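PDB 5FOF: leucyl-trna synthetase, which probably hydrolyses wrongly charged tRNA(Leu), as the editing domain of the cytosolic enzyme that attaches leucine to that tRNA at the expense of ATP. Local coordinates for residues Y47-K55 with L171-L182. Sequence-based numbering, arbitrary orientation.
Sequences YEIYLRNKK and LMKIKGEELVGL
Asn53 and Glu178 approach from opposite sides of the contact: the amide ND2 of Asn53 donates to OE1 of Glu178 at 2.7 Å. The oxygen lies almost in the amide plane, but the donor stands well above the carboxylate plane, and the two planes are 67° apart. Glu178 reaches this position through a bend at chi2 (-63°), which turns its carboxylate toward Asn53 and Arg52 of helix 43-55. The same OE1 takes a second bond nearly along its C-O axis from Arg52, whose NH1 lies 3.1 Å away, the oxygen sitting slightly out of the guanidinium plane. Arg52 in turn pairs through NH2 with OE2 of Glu48, 2.6 Å away, so the guanidinium bridges two carboxylates and probably offsets the charge of both. A weak bond from Asn53 ND2 to the backbone O of Ile49, one turn earlier, further fixes the rotation of the amide.

Beside this polar edge the packing is mostly by apolar side chains, several of them against polar atoms. CG2 of Ile174 comes up at about a right angle to Asn53, 3.4 Å from its CG. Met172 bends at its last torsion to tuck its methyl CE against the backbone O of Tyr50 and CB of Asn53, while its SD lies 3.6 Å from CD1 of Tyr50 in an oblique Met-aromatic contact. Toward the N-terminal side of the helix, CD1 of Ile49 rests on the backbone O of Glu178 and meets Leu182 tip to tip, 3.9 Å from its CG.

This packing joins helix 43-55 to the mixed sheet of the editing domain: it crosses strand 170-175, local axes 89° apart, and reaches Glu178 of the weakly bonded helix 176-179 and Leu182, which ends a type II turn. The strand pairs antiparallel with strand 102-108, Phe72 of helix 69-74 packs against the Tyr50 ring, and Leu182 also touches Ile196 of strand 194-198.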
ATOM      1  N   TYR A  47       3.313 -17.668   5.438  1.00 54.08           N
ATOM      2  CA  TYR A  47       3.597 -18.480   6.628  1.00 51.24           C
ATOM      3  C   TYR A  47       5.064 -18.899   6.714  1.00 49.27           C
ATOM      4  O   TYR A  47       5.626 -18.926   7.806  1.00 50.96           O
ATOM      5  CB  TYR A  47       2.704 -19.715   6.706  1.00 49.57           C
ATOM      6  CG  TYR A  47       2.844 -20.420   8.026  1.00 48.37           C
ATOM      7  CD1 TYR A  47       2.493 -19.785   9.200  1.00 48.59           C
ATOM      8  CD2 TYR A  47       3.360 -21.713   8.110  1.00 51.59           C
ATOM      9  CE1 TYR A  47       2.620 -20.411  10.432  1.00 48.45           C
ATOM     10  CE2 TYR A  47       3.493 -22.349   9.341  1.00 49.50           C
ATOM     11  CZ  TYR A  47       3.127 -21.689  10.500  1.00 46.38           C
ATOM     12  OH  TYR A  47       3.265 -22.286  11.732  1.00 46.37           O
ATOM     13  N   GLU A  48       5.687 -19.202   5.582  1.00 47.71           N
ATOM     14  CA  GLU A  48       7.113 -19.495   5.591  1.00 51.16           C
ATOM     15  C   GLU A  48       7.848 -18.355   6.263  1.00 50.33           C
ATOM     16  O   GLU A  48       8.559 -18.577   7.252  1.00 48.09           O
ATOM     17  CB  GLU A  48       7.672 -19.716   4.191  1.00 54.01           C
ATOM     18  CG  GLU A  48       9.124 -20.181   4.215  1.00 59.10           C
ATOM     19  CD  GLU A  48       9.803 -20.043   2.873  1.00 64.72           C
ATOM     20  OE1 GLU A  48       9.151 -20.335   1.835  1.00 62.75           O
ATOM     21  OE2 GLU A  48      10.989 -19.641   2.862  1.00 69.11           O
ATOM     22  N   ILE A  49       7.631 -17.147   5.730  1.00 49.46           N
ATOM     23  CA  ILE A  49       8.243 -15.912   6.237  1.00 48.29           C
ATOM     24  C   ILE A  49       7.992 -15.769   7.741  1.00 45.25           C
ATOM     25  O   ILE A  49       8.888 -15.397   8.483  1.00 47.34           O
ATOM     26  CB  ILE A  49       7.745 -14.655   5.447  1.00 49.66           C
ATOM     27  CG1 ILE A  49       8.315 -14.658   4.026  1.00 49.83           C
ATOM     28  CG2 ILE A  49       8.131 -13.335   6.125  1.00 48.70           C
ATOM     29  CD1 ILE A  49       7.460 -13.903   3.026  1.00 49.97           C
ATOM     30  N   TYR A  50       6.787 -16.082   8.187  1.00 44.13           N
ATOM     31  CA  TYR A  50       6.467 -15.979   9.598  1.00 45.57           C
ATOM     32  C   TYR A  50       7.321 -16.921  10.466  1.00 49.88           C
ATOM     33  O   TYR A  50       7.774 -16.508  11.532  1.00 49.23           O
ATOM     34  CB  TYR A  50       4.975 -16.223   9.822  1.00 45.53           C
ATOM     35  CG  TYR A  50       4.569 -16.265  11.280  1.00 47.72           C
ATOM     36  CD1 TYR A  50       4.210 -15.103  11.965  1.00 48.03           C
ATOM     37  CD2 TYR A  50       4.534 -17.481  11.981  1.00 50.62           C
ATOM     38  CE1 TYR A  50       3.829 -15.149  13.305  1.00 48.44           C
ATOM     39  CE2 TYR A  50       4.152 -17.533  13.319  1.00 50.60           C
ATOM     40  CZ  TYR A  50       3.805 -16.369  13.970  1.00 48.73           C
ATOM     41  OH  TYR A  50       3.431 -16.433  15.273  1.00 51.73           O
ATOM     42  N   LEU A  51       7.526 -18.168  10.011  1.00 52.63           N
ATOM     43  CA  LEU A  51       8.298 -19.184  10.760  1.00 51.93           C
ATOM     44  C   LEU A  51       9.754 -18.810  10.859  1.00 52.23           C
ATOM     45  O   LEU A  51      10.356 -18.919  11.928  1.00 58.54           O
ATOM     46  CB  LEU A  51       8.228 -20.561  10.097  1.00 53.63           C
ATOM     47  CG  LEU A  51       6.878 -21.270  10.042  1.00 56.95           C
ATOM     48  CD1 LEU A  51       7.049 -22.575   9.284  1.00 60.88           C
ATOM     49  CD2 LEU A  51       6.300 -21.506  11.430  1.00 59.40           C
ATOM     50  N   ARG A  52      10.322 -18.392   9.738  1.00 51.44           N
ATOM     51  CA  ARG A  52      11.687 -17.895   9.720  1.00 57.88           C
ATOM     52  C   ARG A  52      11.870 -16.723  10.701  1.00 61.66           C
ATOM     53  O   ARG A  52      12.823 -16.720  11.477  1.00 63.35           O
ATOM     54  CB  ARG A  52      12.091 -17.484   8.302  1.00 61.27           C
ATOM     55  CG  ARG A  52      13.567 -17.142   8.140  1.00 65.42           C
ATOM     56  CD  ARG A  52      13.823 -16.377   6.851  1.00 67.99           C
ATOM     57  NE  ARG A  52      13.291 -17.081   5.672  1.00 67.27           N
ATOM     58  CZ  ARG A  52      12.391 -16.610   4.798  1.00 65.09           C
ATOM     59  NH1 ARG A  52      11.867 -15.392   4.917  1.00 61.96           N
ATOM     60  NH2 ARG A  52      12.012 -17.377   3.768  1.00 63.26           N
ATOM     61  N   ASN A  53      10.954 -15.755  10.696  1.00 65.62           N
ATOM     62  CA  ASN A  53      11.092 -14.577  11.575  1.00 71.26           C
ATOM     63  C   ASN A  53      10.552 -14.767  13.001  1.00 77.70           C
ATOM     64  O   ASN A  53      10.779 -13.913  13.863  1.00 78.67           O
ATOM     65  CB  ASN A  53      10.529 -13.311  10.909  1.00 68.55           C
ATOM     66  CG  ASN A  53      11.478 -12.737   9.861  1.00 72.35           C
ATOM     67  OD1 ASN A  53      12.295 -11.864  10.166  1.00 75.86           O
ATOM     68  ND2 ASN A  53      11.383 -13.236   8.622  1.00 67.68           N
ATOM     69  N   LYS A  54       9.849 -15.879  13.242  1.00 83.13           N
ATOM     70  CA  LYS A  54       9.507 -16.334  14.598  1.00 86.22           C
ATOM     71  C   LYS A  54      10.772 -16.594  15.423  1.00 91.80           C
ATOM     72  O   LYS A  54      10.919 -16.048  16.521  1.00 93.41           O
ATOM     73  CB  LYS A  54       8.648 -17.606  14.535  1.00 86.57           C
ATOM     74  CG  LYS A  54       8.146 -18.118  15.882  1.00 88.84           C
ATOM     75  CD  LYS A  54       6.719 -18.667  15.812  1.00 87.79           C
ATOM     76  CE  LYS A  54       6.599 -19.959  15.005  1.00 87.27           C
ATOM     77  NZ  LYS A  54       6.493 -21.179  15.854  1.00 82.78           N
ATOM     78  N   LYS A  55      11.675 -17.412  14.868  1.00 97.15           N
ATOM     79  CA  LYS A  55      12.979 -17.754  15.484  1.00101.86           C
ATOM     80  C   LYS A  55      13.718 -16.581  16.162  1.00106.41           C
ATOM     81  O   LYS A  55      14.211 -16.722  17.285  1.00107.13           O
ATOM     82  CB  LYS A  55      13.898 -18.412  14.440  1.00 98.76           C
ATOM     83  CG  LYS A  55      13.575 -19.878  14.167  1.00 95.80           C
ATOM     84  CD  LYS A  55      13.612 -20.223  12.685  1.00 95.72           C
ATOM     85  CE  LYS A  55      14.988 -20.047  12.059  1.00 93.96           C
ATOM     86  NZ  LYS A  55      14.951 -20.380  10.605  1.00 90.13           N
ATOM     87  N   LEU A 171       1.169  -9.587  15.867  1.00 45.88           N
ATOM     88  CA  LEU A 171       1.549 -10.982  15.642  1.00 48.95           C
ATOM     89  C   LEU A 171       3.033 -11.098  15.349  1.00 53.54           C
ATOM     90  O   LEU A 171       3.682 -12.053  15.797  1.00 58.01           O
ATOM     91  CB  LEU A 171       0.746 -11.620  14.517  1.00 45.81           C
ATOM     92  CG  LEU A 171      -0.770 -11.696  14.725  1.00 44.62           C
ATOM     93  CD1 LEU A 171      -1.450 -12.087  13.417  1.00 44.43           C
ATOM     94  CD2 LEU A 171      -1.155 -12.672  15.828  1.00 43.85           C
ATOM     95  N   MET A 172       3.571 -10.141  14.597  1.00 53.43           N
ATOM     96  CA  MET A 172       5.006 -10.092  14.371  1.00 54.14           C
ATOM     97  C   MET A 172       5.479  -8.744  13.867  1.00 49.94           C
ATOM     98  O   MET A 172       4.701  -7.927  13.448  1.00 49.33           O
ATOM     99  CB  MET A 172       5.448 -11.216  13.408  1.00 57.68           C
ATOM    100  CG  MET A 172       5.615 -10.855  11.935  1.00 58.89           C
ATOM    101  SD  MET A 172       6.101 -12.233  10.864  1.00 59.50           S
ATOM    102  CE  MET A 172       7.236 -13.129  11.936  1.00 59.69           C
ATOM    103  N   LYS A 173       6.790  -8.571  13.886  1.00 53.31           N
ATOM    104  CA  LYS A 173       7.472  -7.359  13.459  1.00 53.66           C
ATOM    105  C   LYS A 173       8.570  -7.797  12.495  1.00 54.67           C
ATOM    106  O   LYS A 173       9.450  -8.569  12.880  1.00 52.92           O
ATOM    107  CB  LYS A 173       8.055  -6.723  14.705  1.00 57.13           C
ATOM    108  CG  LYS A 173       8.960  -5.517  14.539  1.00 63.07           C
ATOM    109  CD  LYS A 173       9.337  -5.040  15.944  1.00 67.48           C
ATOM    110  CE  LYS A 173      10.319  -3.888  15.963  1.00 71.94           C
ATOM    111  NZ  LYS A 173      10.370  -3.309  17.334  1.00 76.23           N
ATOM    112  N   ILE A 174       8.506  -7.351  11.242  1.00 54.64           N
ATOM    113  CA  ILE A 174       9.496  -7.758  10.243  1.00 58.08           C
ATOM    114  C   ILE A 174       9.931  -6.627   9.335  1.00 52.51           C
ATOM    115  O   ILE A 174       9.156  -5.715   9.056  1.00 50.42           O
ATOM    116  CB  ILE A 174       8.986  -8.906   9.346  1.00 65.21           C
ATOM    117  CG1 ILE A 174       7.524  -8.677   8.958  1.00 69.96           C
ATOM    118  CG2 ILE A 174       9.170 -10.240  10.048  1.00 68.18           C
ATOM    119  CD1 ILE A 174       7.114  -9.456   7.734  1.00 75.39           C
ATOM    120  N   LYS A 175      11.167  -6.727   8.859  1.00 47.82           N
ATOM    121  CA  LYS A 175      11.714  -5.747   7.945  1.00 51.69           C
ATOM    122  C   LYS A 175      11.086  -5.978   6.588  1.00 48.35           C
ATOM    123  O   LYS A 175      10.778  -7.107   6.232  1.00 47.00           O
ATOM    124  CB  LYS A 175      13.248  -5.838   7.834  1.00 55.56           C
ATOM    125  CG  LYS A 175      14.021  -5.224   8.991  1.00 59.60           C
ATOM    126  CD  LYS A 175      15.439  -4.839   8.572  1.00 66.66           C
ATOM    127  CE  LYS A 175      16.288  -4.384   9.759  1.00 71.95           C
ATOM    128  NZ  LYS A 175      17.519  -3.658   9.320  1.00 73.67           N
ATOM    129  N   GLY A 176      10.916  -4.900   5.838  1.00 45.39           N
ATOM    130  CA  GLY A 176      10.335  -4.959   4.517  1.00 49.24           C
ATOM    131  C   GLY A 176      11.056  -5.890   3.564  1.00 49.14           C
ATOM    132  O   GLY A 176      10.434  -6.389   2.633  1.00 48.43           O
ATOM    133  N   GLU A 177      12.365  -6.057   3.780  1.00 49.32           N
ATOM    134  CA  GLU A 177      13.209  -7.112   3.184  1.00 52.44           C
ATOM    135  C   GLU A 177      12.505  -8.443   3.068  1.00 50.58           C
ATOM    136  O   GLU A 177      12.560  -9.085   2.042  1.00 51.36           O
ATOM    137  CB  GLU A 177      14.413  -7.389   4.099  1.00 58.99           C
ATOM    138  CG  GLU A 177      15.667  -6.592   3.819  1.00 63.31           C
ATOM    139  CD  GLU A 177      16.784  -6.930   4.783  1.00 65.72           C
ATOM    140  OE1 GLU A 177      16.505  -7.211   5.979  1.00 62.34           O
ATOM    141  OE2 GLU A 177      17.946  -6.908   4.330  1.00 70.60           O
ATOM    142  N   GLU A 178      11.892  -8.854   4.170  1.00 52.36           N
ATOM    143  CA  GLU A 178      11.257 -10.158   4.289  1.00 54.14           C
ATOM    144  C   GLU A 178      10.036 -10.286   3.387  1.00 47.78           C
ATOM    145  O   GLU A 178       9.768 -11.354   2.863  1.00 50.97           O
ATOM    146  CB  GLU A 178      10.861 -10.422   5.747  1.00 58.80           C
ATOM    147  CG  GLU A 178      12.022 -10.428   6.744  1.00 63.86           C
ATOM    148  CD  GLU A 178      13.040 -11.533   6.481  1.00 69.70           C
ATOM    149  OE1 GLU A 178      12.624 -12.699   6.292  1.00 74.50           O
ATOM    150  OE2 GLU A 178      14.258 -11.237   6.475  1.00 70.81           O
ATOM    151  N   LEU A 179       9.316  -9.190   3.196  1.00 44.48           N
ATOM    152  CA  LEU A 179       8.136  -9.167   2.330  1.00 42.69           C
ATOM    153  C   LEU A 179       8.482  -9.132   0.842  1.00 39.92           C
ATOM    154  O   LEU A 179       7.660  -9.494   0.019  1.00 41.20           O
ATOM    155  CB  LEU A 179       7.250  -7.955   2.659  1.00 41.96           C
ATOM    156  CG  LEU A 179       6.831  -7.781   4.108  1.00 40.77           C
ATOM    157  CD1 LEU A 179       6.056  -6.501   4.273  1.00 41.44           C
ATOM    158  CD2 LEU A 179       6.005  -8.967   4.561  1.00 43.05           C
ATOM    159  N   VAL A 180       9.670  -8.672   0.482  1.00 40.30           N
ATOM    160  CA  VAL A 180       9.991  -8.493  -0.935  1.00 43.72           C
ATOM    161  C   VAL A 180       9.888  -9.822  -1.692  1.00 45.28           C
ATOM    162  O   VAL A 180      10.283 -10.872  -1.193  1.00 45.60           O
ATOM    163  CB  VAL A 180      11.360  -7.805  -1.124  1.00 45.11           C
ATOM    164  CG1 VAL A 180      11.872  -7.897  -2.561  1.00 46.12           C
ATOM    165  CG2 VAL A 180      11.234  -6.344  -0.736  1.00 47.93           C
ATOM    166  N   GLY A 181       9.323  -9.748  -2.890  1.00 46.96           N
ATOM    167  CA  GLY A 181       9.069 -10.910  -3.717  1.00 45.95           C
ATOM    168  C   GLY A 181       7.759 -11.641  -3.484  1.00 44.49           C
ATOM    169  O   GLY A 181       7.413 -12.498  -4.289  1.00 42.58           O
ATOM    170  N   LEU A 182       7.029 -11.324  -2.410  1.00 44.58           N
ATOM    171  CA  LEU A 182       5.730 -11.954  -2.175  1.00 45.63           C
ATOM    172  C   LEU A 182       4.786 -11.656  -3.306  1.00 50.54           C
ATOM    173  O   LEU A 182       4.663 -10.505  -3.734  1.00 49.73           O
ATOM    174  CB  LEU A 182       5.050 -11.477  -0.896  1.00 45.02           C
ATOM    175  CG  LEU A 182       5.044 -12.402   0.312  1.00 48.16           C
ATOM    176  CD1 LEU A 182       4.054 -11.848   1.337  1.00 48.63           C
ATOM    177  CD2 LEU A 182       4.717 -13.856  -0.038  1.00 45.57           C
TER